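Local coordinates for protein probable thiol peroxidase (Chromobacterium violaceum, PDB 3KEB) that probably reduces peroxides using thiol chemistry, as a redoxin-family peroxidase with a thioredoxin-like fold, at residues 26-31 with 121-126; 44-49 with 82-87; 78-83 with 170-175; 138-143 with 162-167. All coordinates share one frame; numbering follows the deposited sequence.

Contact 1. Residues 26-31 with 121-126; sequences DYLPSF and KRYGVL
The C-terminal end of helix 119-122 meets the loop that leads into strand 32-35, with Tyr-123 and Arg-122 reaching Pro-29 and Ser-30. Tyr-123 OH donates a hydrogen bond to Pro-29 O over 2.6 Å. The hydroxyl lies in the carbonyl plane, on a lone pair. Pro-29 CD sits over one face of the Tyr-123 ring, 4.2 Å from its centroid, in a CH-pi contact. Pro-29 CB approaches Tyr-123 CE1 to 3.6 Å. The same hydroxyl also meets apolar neighbours. Leu-28 CB is 3.6 Å from Tyr-123 OH, and Phe-31 CD1 is 3.5 Å from it, with the oxygen in plane at the phenyl edge. Tyr-123 also stacks on Phe-119. Just beyond it the helix ends in a Schellman motif. Gly-124 is the C-prime residue, with positive phi, and Val-125 N pairs with His-120 O. Arg-122 is modelled in two conformers. In one of them NH2 donates to Ser-30 O over 2.9 Å at an N-H...O angle of 161°, tilted from the carbonyl plane. A bend at chi3 (46°) turns this guanidinium toward Ser-30. A water accepts from both Arg-122 NH2 and Ser-30 N, a second link between the segments, through two exposed residues.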
loop_
_atom_site.group_PDB
_atom_site.type_symbol
_atom_site.label_atom_id
_atom_site.label_comp_id
_atom_site.label_asym_id
_atom_site.label_seq_id
_atom_site.Cartn_x
_atom_site.Cartn_y
_atom_site.Cartn_z
ATOM N N ASP A 26 16.028 16.788 17.506
ATOM C CA ASP A 26 15.062 15.786 17.966
ATOM C C ASP A 26 15.613 14.363 17.863
ATOM O O ASP A 26 16.405 14.048 16.944
ATOM C CB ASP A 26 13.754 15.808 17.139
ATOM C CG ASP A 26 12.904 17.023 17.339
ATOM O OD1 ASP A 26 13.181 17.862 18.229
ATOM O OD2 ASP A 26 11.882 17.103 16.588
ATOM N N TYR A 27 15.184 13.495 18.780
ATOM C CA TYR A 27 15.327 12.049 18.622
ATOM C C TYR A 27 14.183 11.578 17.713
ATOM O O TYR A 27 13.052 12.074 17.838
ATOM C CB TYR A 27 15.285 11.328 19.963
ATOM C CG TYR A 27 16.565 11.427 20.771
ATOM C CD1 TYR A 27 17.587 10.470 20.639
ATOM C CD2 TYR A 27 16.764 12.449 21.658
ATOM C CE1 TYR A 27 18.751 10.548 21.404
ATOM C CE2 TYR A 27 17.926 12.521 22.411
ATOM C CZ TYR A 27 18.916 11.570 22.263
ATOM O OH TYR A 27 20.065 11.671 23.023
ATOM N N LEU A 28 14.493 10.708 16.752
ATOM C CA LEU A 28 13.451 10.150 15.870
ATOM C C LEU A 28 12.319 9.533 16.653
ATOM O O LEU A 28 12.540 8.798 17.685
ATOM C CB LEU A 28 14.019 9.131 14.894
ATOM C CG LEU A 28 15.032 9.554 13.823
ATOM C CD1 LEU A 28 15.750 8.358 13.272
ATOM C CD2 LEU A 28 14.369 10.383 12.713
ATOM N N PRO A 29 11.079 9.810 16.213
ATOM C CA PRO A 29 9.953 9.040 16.784
ATOM C C PRO A 29 10.067 7.566 16.466
ATOM O O PRO A 29 10.554 7.201 15.399
ATOM C CB PRO A 29 8.702 9.646 16.093
ATOM C CG PRO A 29 9.101 11.046 15.773
ATOM C CD PRO A 29 10.590 10.863 15.321
ATOM N N SER A 30 9.622 6.728 17.405
ATOM C CA SER A 30 9.633 5.310 17.213
ATOM C C SER A 30 8.693 4.983 16.079
ATOM O O SER A 30 7.778 5.743 15.761
ATOM C CB SER A 30 9.219 4.578 18.483
ATOM O OG SER A 30 7.877 4.907 18.769
ATOM N N PHE A 31 8.952 3.881 15.413
ATOM C CA PHE A 31 8.018 3.382 14.413
ATOM C C PHE A 31 7.945 1.859 14.472
ATOM O O PHE A 31 8.887 1.199 14.952
ATOM C CB PHE A 31 8.346 3.935 12.996
ATOM C CG PHE A 31 9.709 3.585 12.441
ATOM C CD1 PHE A 31 10.640 4.615 12.185
ATOM C CD2 PHE A 31 10.047 2.288 12.060
ATOM C CE1 PHE A 31 11.863 4.333 11.631
ATOM C CE2 PHE A 31 11.318 1.977 11.522
ATOM C CZ PHE A 31 12.212 2.996 11.276
ATOM N N LYS A 121 1.098 10.555 10.908
ATOM C CA LYS A 121 0.920 11.730 11.707
ATOM C C LYS A 121 2.137 11.943 12.599
ATOM O O LYS A 121 2.595 13.077 12.776
ATOM C CB LYS A 121 -0.357 11.625 12.521
ATOM C CG LYS A 121 -0.681 12.914 13.264
ATOM C CD LYS A 121 -2.215 13.084 13.426
ATOM C CE LYS A 121 -2.531 14.411 14.115
ATOM N NZ LYS A 121 -3.973 14.504 14.526
ATOM N N ARG A 122 2.694 10.848 13.134
ATOM C CA ARG A 122 3.796 10.896 14.078
ATOM C C ARG A 122 5.063 11.474 13.449
ATOM O O ARG A 122 5.903 11.983 14.158
ATOM C CB ARG A 122 4.081 9.479 14.678
ATOM C CG ARG A 122 2.998 8.970 15.715
ATOM C CD ARG A 122 3.151 7.467 16.235
ATOM N NE ARG A 122 4.504 7.071 16.627
ATOM C CZ ARG A 122 5.160 7.485 17.716
ATOM N NH1 ARG A 122 4.596 8.311 18.599
ATOM N NH2 ARG A 122 6.384 7.047 17.939
ATOM N N TYR A 123 5.214 11.337 12.112
ATOM C CA TYR A 123 6.374 11.855 11.362
ATOM C C TYR A 123 6.028 13.132 10.566
ATOM O O TYR A 123 6.868 13.652 9.850
ATOM C CB TYR A 123 6.955 10.798 10.427
ATOM C CG TYR A 123 8.090 10.019 11.093
ATOM C CD1 TYR A 123 7.834 9.129 12.095
ATOM C CD2 TYR A 123 9.423 10.232 10.731
ATOM C CE1 TYR A 123 8.838 8.445 12.746
ATOM C CE2 TYR A 123 10.449 9.511 11.353
ATOM C CZ TYR A 123 10.157 8.638 12.363
ATOM O OH TYR A 123 11.156 7.940 13.011
ATOM N N GLY A 124 4.818 13.656 10.756
ATOM C CA GLY A 124 4.400 14.904 10.057
ATOM C C GLY A 124 4.340 14.833 8.537
ATOM O O GLY A 124 4.715 15.794 7.827
ATOM N N VAL A 125 3.862 13.697 8.033
ATOM C CA VAL A 125 3.825 13.473 6.581
ATOM C C VAL A 125 2.456 12.995 6.131
ATOM O O VAL A 125 2.319 12.463 5.022
ATOM C CB VAL A 125 4.976 12.539 6.115
ATOM C CG1 VAL A 125 6.401 13.186 6.292
ATOM C CG2 VAL A 125 4.954 11.126 6.772
ATOM N N LEU A 126 1.454 13.190 6.977
ATOM C CA LEU A 126 0.089 12.763 6.668
ATOM C C LEU A 126 -0.609 13.699 5.667
ATOM O O LEU A 126 -0.750 14.870 5.937
ATOM C CB LEU A 126 -0.757 12.685 7.951
ATOM C CG LEU A 126 -2.267 12.296 7.815
ATOM C CD1 LEU A 126 -2.370 10.910 7.161
ATOM C CD2 LEU A 126 -3.019 12.376 9.146
HETATM O O HOH W 1 8.369 7.966 19.913
#

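Contact 2. Residues 44-49 with 82-87; sequences ESFSHT and HLKLIV
Phe-46 CG and Ile-86 CG1 both lie anti to their own carbonyl carbon (chi1 -50° for Phe-46, -59° for Ile-86), and the two side chains approach from opposite directions. The Ile-86 chain is extended beyond this, with CD1 at its tip. That methyl lies over one face of the Phe-46 ring, 3.8 Å from the centroid, as a CH-pi contact. It is shifted slightly toward the rim, and Ile-86 CD1 is 3.7 Å from Phe-46 CG. Ser-45 CB covers the opposite face of the ring. Lys-84 CE approaches the same ring obliquely, at 4.4 Å from Phe-46 CE1. The Lys-84 chain bends at its second torsion, and its NZ is hydrogen-bonded to Asn-107 O. Nearer the backbone, Lys-84 CB packs at 3.9 Å against Thr-49 CG2. Thr-49 OG1 lies 3.4 Å from His-82 O. No hydrogen bond joins these two segments, so packing carries the contact. Phe-46 also touches Ala-109 and Leu-111 of the adjacent strand 109-112. Segment 44-49 leads into strand 51-55, which runs parallel to strand 84-89 with helix 67-77 between them along the chain. This is a beta-alpha-beta crossover, a basic unit of the thioredoxin fold.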
loop_
_atom_site.group_PDB
_atom_site.type_symbol
_atom_site.label_atom_id
_atom_site.label_comp_id
_atom_site.label_asym_id
_atom_site.label_seq_id
_atom_site.Cartn_x
_atom_site.Cartn_y
_atom_site.Cartn_z
ATOM N N GLU A 44 15.167 0.063 16.136
ATOM C CA GLU A 44 16.147 -0.938 16.594
ATOM C C GLU A 44 16.600 -1.882 15.517
ATOM O O GLU A 44 17.623 -2.502 15.669
ATOM C CB GLU A 44 15.567 -1.787 17.730
ATOM C CG GLU A 44 15.359 -1.003 19.015
ATOM C CD GLU A 44 14.367 0.147 18.867
ATOM O OE1 GLU A 44 13.287 -0.021 18.212
ATOM O OE2 GLU A 44 14.697 1.238 19.393
ATOM N N SER A 45 15.834 -2.026 14.436
ATOM C CA SER A 45 16.271 -2.863 13.331
ATOM C C SER A 45 17.489 -2.281 12.631
ATOM O O SER A 45 18.085 -2.982 11.831
ATOM C CB SER A 45 15.182 -2.977 12.250
ATOM O OG SER A 45 14.002 -3.436 12.801
ATOM N N PHE A 46 17.736 -0.979 12.817
ATOM C CA PHE A 46 18.814 -0.243 12.165
ATOM C C PHE A 46 19.705 0.312 13.252
ATOM O O PHE A 46 19.991 1.502 13.315
ATOM C CB PHE A 46 18.228 0.878 11.309
ATOM C CG PHE A 46 17.141 0.405 10.401
ATOM C CD1 PHE A 46 17.452 -0.326 9.275
ATOM C CD2 PHE A 46 15.813 0.600 10.718
ATOM C CE1 PHE A 46 16.472 -0.808 8.443
ATOM C CE2 PHE A 46 14.816 0.138 9.862
ATOM C CZ PHE A 46 15.158 -0.589 8.734
ATOM N N SER A 47 20.178 -0.563 14.122
ATOM C CA SER A 47 20.986 -0.074 15.218
ATOM C C SER A 47 22.442 0.157 14.774
ATOM O O SER A 47 22.949 -0.397 13.759
ATOM C CB SER A 47 20.863 -0.981 16.444
ATOM O OG SER A 47 21.217 -2.294 16.068
ATOM N N HIS A 48 23.055 1.077 15.503
ATOM C CA HIS A 48 24.435 1.472 15.312
ATOM C C HIS A 48 24.760 1.910 13.885
ATOM O O HIS A 48 25.824 1.567 13.352
ATOM C CB HIS A 48 25.366 0.346 15.790
ATOM C CG HIS A 48 25.133 -0.039 17.228
ATOM N ND1 HIS A 48 24.448 -1.186 17.595
ATOM C CD2 HIS A 48 25.480 0.579 18.383
ATOM C CE1 HIS A 48 24.416 -1.270 18.916
ATOM N NE2 HIS A 48 25.041 -0.218 19.417
ATOM N N THR A 49 23.855 2.653 13.253
ATOM C CA THR A 49 24.187 3.273 11.994
ATOM C C THR A 49 23.497 4.601 11.828
ATOM O O THR A 49 22.337 4.767 12.247
ATOM C CB THR A 49 23.844 2.360 10.741
ATOM O OG1 THR A 49 24.273 3.034 9.553
ATOM C CG2 THR A 49 22.352 2.080 10.632
ATOM N N HIS A 82 28.268 5.069 4.352
ATOM C CA HIS A 82 27.991 4.541 5.685
ATOM C C HIS A 82 26.619 4.946 6.199
ATOM O O HIS A 82 26.249 4.605 7.319
ATOM C CB HIS A 82 29.098 4.940 6.659
ATOM C CG HIS A 82 30.456 4.480 6.239
ATOM N ND1 HIS A 82 31.605 4.894 6.873
ATOM C CD2 HIS A 82 30.852 3.634 5.263
ATOM C CE1 HIS A 82 32.654 4.344 6.285
ATOM N NE2 HIS A 82 32.227 3.561 5.315
ATOM N N LEU A 83 25.892 5.675 5.371
ATOM C CA LEU A 83 24.609 6.214 5.688
ATOM C C LEU A 83 23.566 5.230 5.148
ATOM O O LEU A 83 23.520 4.981 3.905
ATOM C CB LEU A 83 24.504 7.578 5.032
ATOM C CG LEU A 83 23.826 8.741 5.747
ATOM C CD1 LEU A 83 24.546 9.076 7.028
ATOM C CD2 LEU A 83 23.778 9.958 4.828
ATOM N N LYS A 84 22.773 4.687 6.040
ATOM C CA LYS A 84 21.744 3.694 5.694
ATOM C C LYS A 84 20.496 4.409 5.150
ATOM O O LYS A 84 19.836 5.172 5.889
ATOM C CB LYS A 84 21.377 2.826 6.911
ATOM C CG LYS A 84 20.275 1.841 6.711
ATOM C CD LYS A 84 20.650 0.756 5.672
ATOM C CE LYS A 84 19.552 -0.282 5.415
ATOM N NZ LYS A 84 20.110 -1.343 4.529
ATOM N N LEU A 85 20.166 4.122 3.903
ATOM C CA LEU A 85 18.994 4.691 3.241
ATOM C C LEU A 85 17.785 3.830 3.592
ATOM O O LEU A 85 17.782 2.581 3.334
ATOM C CB LEU A 85 19.200 4.719 1.723
ATOM C CG LEU A 85 18.026 5.330 0.923
ATOM C CD1 LEU A 85 17.630 6.718 1.484
ATOM C CD2 LEU A 85 18.308 5.414 -0.515
ATOM N N ILE A 86 16.807 4.469 4.235
ATOM C CA ILE A 86 15.545 3.841 4.666
ATOM C C ILE A 86 14.373 4.582 3.945
ATOM O O ILE A 86 14.100 5.763 4.217
ATOM C CB ILE A 86 15.327 3.920 6.188
ATOM C CG1 ILE A 86 16.497 3.227 6.927
ATOM C CG2 ILE A 86 14.013 3.255 6.554
ATOM C CD1 ILE A 86 16.514 3.486 8.447
ATOM N N VAL A 87 13.734 3.884 3.010
ATOM C CA VAL A 87 12.628 4.424 2.228
ATOM C C VAL A 87 11.334 3.924 2.861
ATOM O O VAL A 87 11.177 2.722 3.109
ATOM C CB VAL A 87 12.715 3.988 0.762
ATOM C CG1 VAL A 87 11.438 4.373 -0.029
ATOM C CG2 VAL A 87 13.968 4.580 0.096
#

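Contact 3. Residues 78-83 with 170-175; sequences DSWPHL and LLQEGE
Trp-80 lays its indole along Leu-171, and the contact can be followed outward from Trp-80 CB. The first torsion (chi1 -56°) sets CG beside the backbone N and directs the indole to helix 164-177. The five-membered ring comes first. Leu-171 CD1 stands almost straight over it, 3.5 Å from the centroid and 3° off the ring normal, a CH-pi contact. Trp-80 NE1 belongs to this ring and donates to Glu-168 OE1, one turn before Leu-171 on that helix. Further out the six-membered ring lies over Leu-171 CB, which is 3.5 Å from Trp-80 CZ2. The leucine thus runs back along the indole, antiparallel to it. At the far end, Trp-80 CH2 is 3.9 Å from the backbone Gln-172 N. Glu-175 OE2 comes within 3.7 Å of the same Trp-80 CH2, its carboxylate nearly perpendicular to the ring (86°). Trp-80 opens a type I turn that ends at Leu-83 and joins helix 67-77 to strand 84-89. The turn is closed by Leu-83 N to Trp-80 O, 3.2 Å. Leu-83 is modelled in two conformers; in one, CD2 is 4.3 Å from Leu-171 CD1. Phe-76 of helix 67-77 touches both Trp-80 and Leu-171.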
loop_
_atom_site.group_PDB
_atom_site.type_symbol
_atom_site.label_atom_id
_atom_site.label_comp_id
_atom_site.label_asym_id
_atom_site.label_seq_id
_atom_site.Cartn_x
_atom_site.Cartn_y
_atom_site.Cartn_z
ATOM N N ASP A 78 26.324 7.978 -3.057
ATOM C CA ASP A 78 27.589 7.424 -3.501
ATOM C C ASP A 78 28.776 7.993 -2.699
ATOM O O ASP A 78 29.807 7.311 -2.536
ATOM C CB ASP A 78 27.879 7.679 -5.003
ATOM C CG ASP A 78 26.955 6.902 -5.922
ATOM O OD1 ASP A 78 26.441 5.844 -5.500
ATOM O OD2 ASP A 78 26.786 7.352 -7.068
ATOM N N SER A 79 28.658 9.242 -2.283
ATOM C CA SER A 79 29.680 9.906 -1.465
ATOM C C SER A 79 29.663 9.534 0.032
ATOM O O SER A 79 30.565 9.912 0.756
ATOM C CB SER A 79 29.500 11.431 -1.580
ATOM O OG SER A 79 29.767 11.896 -2.893
ATOM N N TRP A 80 28.619 8.852 0.502
ATOM C CA TRP A 80 28.382 8.625 1.939
ATOM C C TRP A 80 27.896 7.182 2.133
ATOM O O TRP A 80 26.742 6.956 2.535
ATOM C CB TRP A 80 27.385 9.653 2.477
ATOM C CG TRP A 80 27.831 11.072 2.234
ATOM C CD1 TRP A 80 27.340 11.946 1.275
ATOM C CD2 TRP A 80 28.857 11.793 2.938
ATOM N NE1 TRP A 80 28.025 13.128 1.334
ATOM C CE2 TRP A 80 28.963 13.064 2.335
ATOM C CE3 TRP A 80 29.726 11.479 4.002
ATOM C CZ2 TRP A 80 29.878 14.026 2.771
ATOM C CZ3 TRP A 80 30.647 12.462 4.441
ATOM C CH2 TRP A 80 30.700 13.704 3.835
ATOM N N PRO A 81 28.780 6.211 1.824
ATOM C CA PRO A 81 28.424 4.785 1.892
ATOM C C PRO A 81 28.032 4.300 3.291
ATOM O O PRO A 81 27.454 3.199 3.386
ATOM C CB PRO A 81 29.667 4.061 1.405
ATOM C CG PRO A 81 30.833 5.041 1.584
ATOM C CD PRO A 81 30.152 6.401 1.341
ATOM N N HIS A 82 28.268 5.069 4.352
ATOM C CA HIS A 82 27.991 4.541 5.685
ATOM C C HIS A 82 26.619 4.946 6.199
ATOM O O HIS A 82 26.249 4.605 7.319
ATOM C CB HIS A 82 29.098 4.940 6.659
ATOM C CG HIS A 82 30.456 4.480 6.239
ATOM N ND1 HIS A 82 31.605 4.894 6.873
ATOM C CD2 HIS A 82 30.852 3.634 5.263
ATOM C CE1 HIS A 82 32.654 4.344 6.285
ATOM N NE2 HIS A 82 32.227 3.561 5.315
ATOM N N LEU A 83 25.892 5.675 5.371
ATOM C CA LEU A 83 24.609 6.214 5.688
ATOM C C LEU A 83 23.566 5.230 5.148
ATOM O O LEU A 83 23.520 4.981 3.905
ATOM C CB LEU A 83 24.504 7.578 5.032
ATOM C CG LEU A 83 23.826 8.741 5.747
ATOM C CD1 LEU A 83 24.546 9.076 7.028
ATOM C CD2 LEU A 83 23.778 9.958 4.828
ATOM N N LEU A 170 26.505 19.768 5.713
ATOM C CA LEU A 170 26.475 19.247 7.089
ATOM C C LEU A 170 27.341 18.013 7.291
ATOM O O LEU A 170 28.061 17.906 8.296
ATOM C CB LEU A 170 25.049 18.933 7.528
ATOM C CG LEU A 170 24.172 20.162 7.773
ATOM C CD1 LEU A 170 22.712 19.705 7.903
ATOM C CD2 LEU A 170 24.596 21.032 8.992
ATOM N N LEU A 171 27.303 17.090 6.326
ATOM C CA LEU A 171 28.116 15.902 6.432
ATOM C C LEU A 171 29.600 16.244 6.315
ATOM O O LEU A 171 30.418 15.662 7.028
ATOM C CB LEU A 171 27.720 14.851 5.394
ATOM C CG LEU A 171 26.289 14.248 5.523
ATOM C CD1 LEU A 171 25.917 13.584 4.228
ATOM C CD2 LEU A 171 26.190 13.220 6.726
ATOM N N GLN A 172 29.965 17.157 5.421
ATOM C CA GLN A 172 31.376 17.565 5.265
ATOM C C GLN A 172 31.871 18.266 6.532
ATOM O O GLN A 172 33.010 18.077 6.947
ATOM C CB GLN A 172 31.553 18.507 4.063
ATOM C CG GLN A 172 31.344 17.876 2.683
ATOM C CD GLN A 172 31.415 18.894 1.542
ATOM O OE1 GLN A 172 31.679 18.549 0.379
ATOM N NE2 GLN A 172 31.148 20.151 1.868
ATOM N N GLU A 173 31.003 19.099 7.121
ATOM C CA GLU A 173 31.339 19.839 8.336
ATOM C C GLU A 173 31.601 18.848 9.493
ATOM O O GLU A 173 32.590 18.999 10.234
ATOM C CB GLU A 173 30.255 20.899 8.656
ATOM C CG GLU A 173 30.626 22.330 8.206
ATOM C CD GLU A 173 29.435 23.255 7.798
ATOM O OE1 GLU A 173 29.699 24.231 7.055
ATOM O OE2 GLU A 173 28.260 23.039 8.196
ATOM N N GLY A 174 30.754 17.825 9.625
ATOM C CA GLY A 174 30.959 16.768 10.614
ATOM C C GLY A 174 32.267 16.009 10.388
ATOM O O GLY A 174 33.058 15.843 11.309
ATOM N N GLU A 175 32.504 15.579 9.151
ATOM C CA GLU A 175 33.726 14.865 8.781
ATOM C C GLU A 175 34.974 15.700 9.105
ATOM O O GLU A 175 35.907 15.197 9.729
ATOM C CB GLU A 175 33.701 14.476 7.280
ATOM C CG GLU A 175 34.954 13.685 6.773
ATOM C CD GLU A 175 35.178 13.677 5.218
ATOM O OE1 GLU A 175 36.259 13.204 4.789
ATOM O OE2 GLU A 175 34.320 14.129 4.426
#

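Contact 4. Residues 138-143 with 162-167; sequences PAIILA and FDFDAI
Ile-140 overlaps one face of the Phe-162 ring along much of its own length. Its CB stands over the middle of the ring, 3.6 Å from the centroid, in a CH-pi contact. Ile-140 CG2 reaches over Phe-162 CD1, at 3.4 Å. Ile-140 CD1 lies near Phe-162 CD2, at 3.7 Å, on the same face. A chi1 of -175° puts CG1 anti to the backbone N and CG2 between N and the carbonyl carbon, which sends the two branches over different parts of the ring. Beyond the ring, Ile-140 CD1 meets Ile-167 CD1 tip to tip at 3.5 Å. Leu-142, two residues on along the strand, sets CD2 4.1 Å from Ile-167 CG2. Phe-162 CZ comes 3.3 Å from Ala-139 O, obliquely to the ring. Phe-164 places CZ in plane at the Phe-162 edge. The helix starts here with Asp-163 as N-cap: Asp-163 OD1 accepts from Ala-166 N at 3.2 Å, met from above the carboxylate plane. In the fold, the start of helix 164-177 packs on strand 139-143 of the central sheet. Phe-162 also packs on Leu-69 and Thr-73 of helix 67-77. No hydrogen bond crosses between the two segments. Their buried join therefore rests on apolar fit, while the polar capping group stays on the exposed side.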
loop_
_atom_site.group_PDB
_atom_site.type_symbol
_atom_site.label_atom_id
_atom_site.label_comp_id
_atom_site.label_asym_id
_atom_site.label_seq_id
_atom_site.Cartn_x
_atom_site.Cartn_y
_atom_site.Cartn_z
ATOM N N PRO A 138 6.329 13.568 0.647
ATOM C CA PRO A 138 7.758 13.324 0.493
ATOM C C PRO A 138 8.657 14.204 1.411
ATOM O O PRO A 138 8.419 15.404 1.564
ATOM C CB PRO A 138 8.012 13.622 -0.984
ATOM C CG PRO A 138 6.916 14.519 -1.346
ATOM C CD PRO A 138 5.737 13.953 -0.639
ATOM N N ALA A 139 9.609 13.550 2.080
ATOM C CA ALA A 139 10.450 14.171 3.101
ATOM C C ALA A 139 11.757 13.411 3.259
ATOM O O ALA A 139 11.942 12.267 2.767
ATOM C CB ALA A 139 9.684 14.292 4.450
ATOM N N ILE A 140 12.727 14.110 3.810
ATOM C CA ILE A 140 14.026 13.507 4.035
ATOM C C ILE A 140 14.473 13.866 5.385
ATOM O O ILE A 140 14.277 15.005 5.809
ATOM C CB ILE A 140 15.091 13.921 2.976
ATOM C CG1 ILE A 140 16.394 13.160 3.194
ATOM C CG2 ILE A 140 15.373 15.469 2.957
ATOM C CD1 ILE A 140 17.321 13.201 1.883
ATOM N N ILE A 141 15.083 12.907 6.070
ATOM C CA ILE A 141 15.618 13.142 7.423
ATOM C C ILE A 141 16.933 12.436 7.604
ATOM O O ILE A 141 17.023 11.227 7.441
ATOM C CB ILE A 141 14.682 12.574 8.507
ATOM C CG1 ILE A 141 13.285 13.151 8.394
ATOM C CG2 ILE A 141 15.251 12.825 9.947
ATOM C CD1 ILE A 141 12.265 12.478 9.324
ATOM N N LEU A 142 17.968 13.210 7.900
ATOM C CA LEU A 142 19.288 12.696 8.220
ATOM C C LEU A 142 19.387 12.601 9.744
ATOM O O LEU A 142 19.234 13.614 10.464
ATOM C CB LEU A 142 20.375 13.642 7.724
ATOM C CG LEU A 142 21.807 13.356 8.137
ATOM C CD1 LEU A 142 22.321 12.053 7.507
ATOM C CD2 LEU A 142 22.702 14.617 7.838
ATOM N N ALA A 143 19.701 11.387 10.212
ATOM C CA ALA A 143 19.867 11.102 11.668
ATOM C C ALA A 143 21.155 10.346 11.894
ATOM O O ALA A 143 21.600 9.555 11.032
ATOM C CB ALA A 143 18.681 10.296 12.230
ATOM N N PHE A 162 15.173 16.902 -3.002
ATOM C CA PHE A 162 15.704 17.364 -1.726
ATOM C C PHE A 162 16.923 18.270 -1.915
ATOM O O PHE A 162 17.602 18.210 -2.940
ATOM C CB PHE A 162 16.112 16.144 -0.881
ATOM C CG PHE A 162 15.007 15.153 -0.660
ATOM C CD1 PHE A 162 13.819 15.541 -0.025
ATOM C CD2 PHE A 162 15.166 13.821 -1.045
ATOM C CE1 PHE A 162 12.787 14.652 0.167
ATOM C CE2 PHE A 162 14.137 12.905 -0.792
ATOM C CZ PHE A 162 12.957 13.328 -0.204
ATOM N N ASP A 163 17.246 19.070 -0.898
ATOM C CA ASP A 163 18.377 19.991 -0.918
ATOM C C ASP A 163 19.645 19.234 -0.516
ATOM O O ASP A 163 20.156 19.370 0.606
ATOM C CB ASP A 163 18.132 21.151 0.038
ATOM C CG ASP A 163 19.135 22.290 -0.139
ATOM O OD1 ASP A 163 20.138 22.116 -0.816
ATOM O OD2 ASP A 163 18.894 23.375 0.443
ATOM N N PHE A 164 20.133 18.431 -1.474
ATOM C CA PHE A 164 21.247 17.585 -1.227
ATOM C C PHE A 164 22.486 18.431 -0.924
ATOM O O PHE A 164 23.284 18.049 -0.082
ATOM C CB PHE A 164 21.512 16.666 -2.410
ATOM C CG PHE A 164 20.437 15.648 -2.653
ATOM C CD1 PHE A 164 20.112 14.702 -1.688
ATOM C CD2 PHE A 164 19.725 15.664 -3.836
ATOM C CE1 PHE A 164 19.087 13.765 -1.904
ATOM C CE2 PHE A 164 18.724 14.739 -4.065
ATOM C CZ PHE A 164 18.390 13.809 -3.106
ATOM N N ASP A 165 22.650 19.570 -1.602
ATOM C CA ASP A 165 23.781 20.454 -1.277
ATOM C C ASP A 165 23.818 20.852 0.203
ATOM O O ASP A 165 24.896 20.896 0.820
ATOM C CB ASP A 165 23.795 21.692 -2.145
ATOM C CG ASP A 165 24.227 21.395 -3.582
ATOM O OD1 ASP A 165 24.792 20.297 -3.846
ATOM O OD2 ASP A 165 23.956 22.255 -4.449
ATOM N N ALA A 166 22.666 21.127 0.784
ATOM C CA ALA A 166 22.609 21.452 2.211
ATOM C C ALA A 166 23.013 20.276 3.119
ATOM O O ALA A 166 23.726 20.442 4.125
ATOM C CB ALA A 166 21.188 21.932 2.581
ATOM N N ILE A 167 22.537 19.087 2.766
ATOM C CA ILE A 167 22.894 17.858 3.495
ATOM C C ILE A 167 24.407 17.585 3.347
ATOM O O ILE A 167 25.101 17.313 4.342
ATOM C CB ILE A 167 22.053 16.641 3.015
ATOM C CG1 ILE A 167 20.552 16.943 3.109
ATOM C CG2 ILE A 167 22.453 15.391 3.794
ATOM C CD1 ILE A 167 19.599 15.805 2.592
#

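How the contacts relate
From the N terminus, segment 26-31 opens contact 1 and 44-49 opens contact 2. Segment 78-83 opens contact 3, overlapping 82-87, where contact 2 closes. Segment 121-126 then closes contact 1, so contact 2 lies wholly within its span. Contact 4 runs from 138-143 to 162-167, after contacts 1 and 2 have closed. It falls within contact 3, which ends at 170-175. Contacts 1 and 3 cross along the chain. Contacts 3 and 4 bring helix 164-177 to the turn before strand 84-89 and to strand 139-143. Leu-142 touches both Leu-83 and Leu-171. Contact 1 packs on strand 139-143 through Leu-28, Tyr-123 and Val-125, and meets contact 2 through Phe-31 and Phe-46.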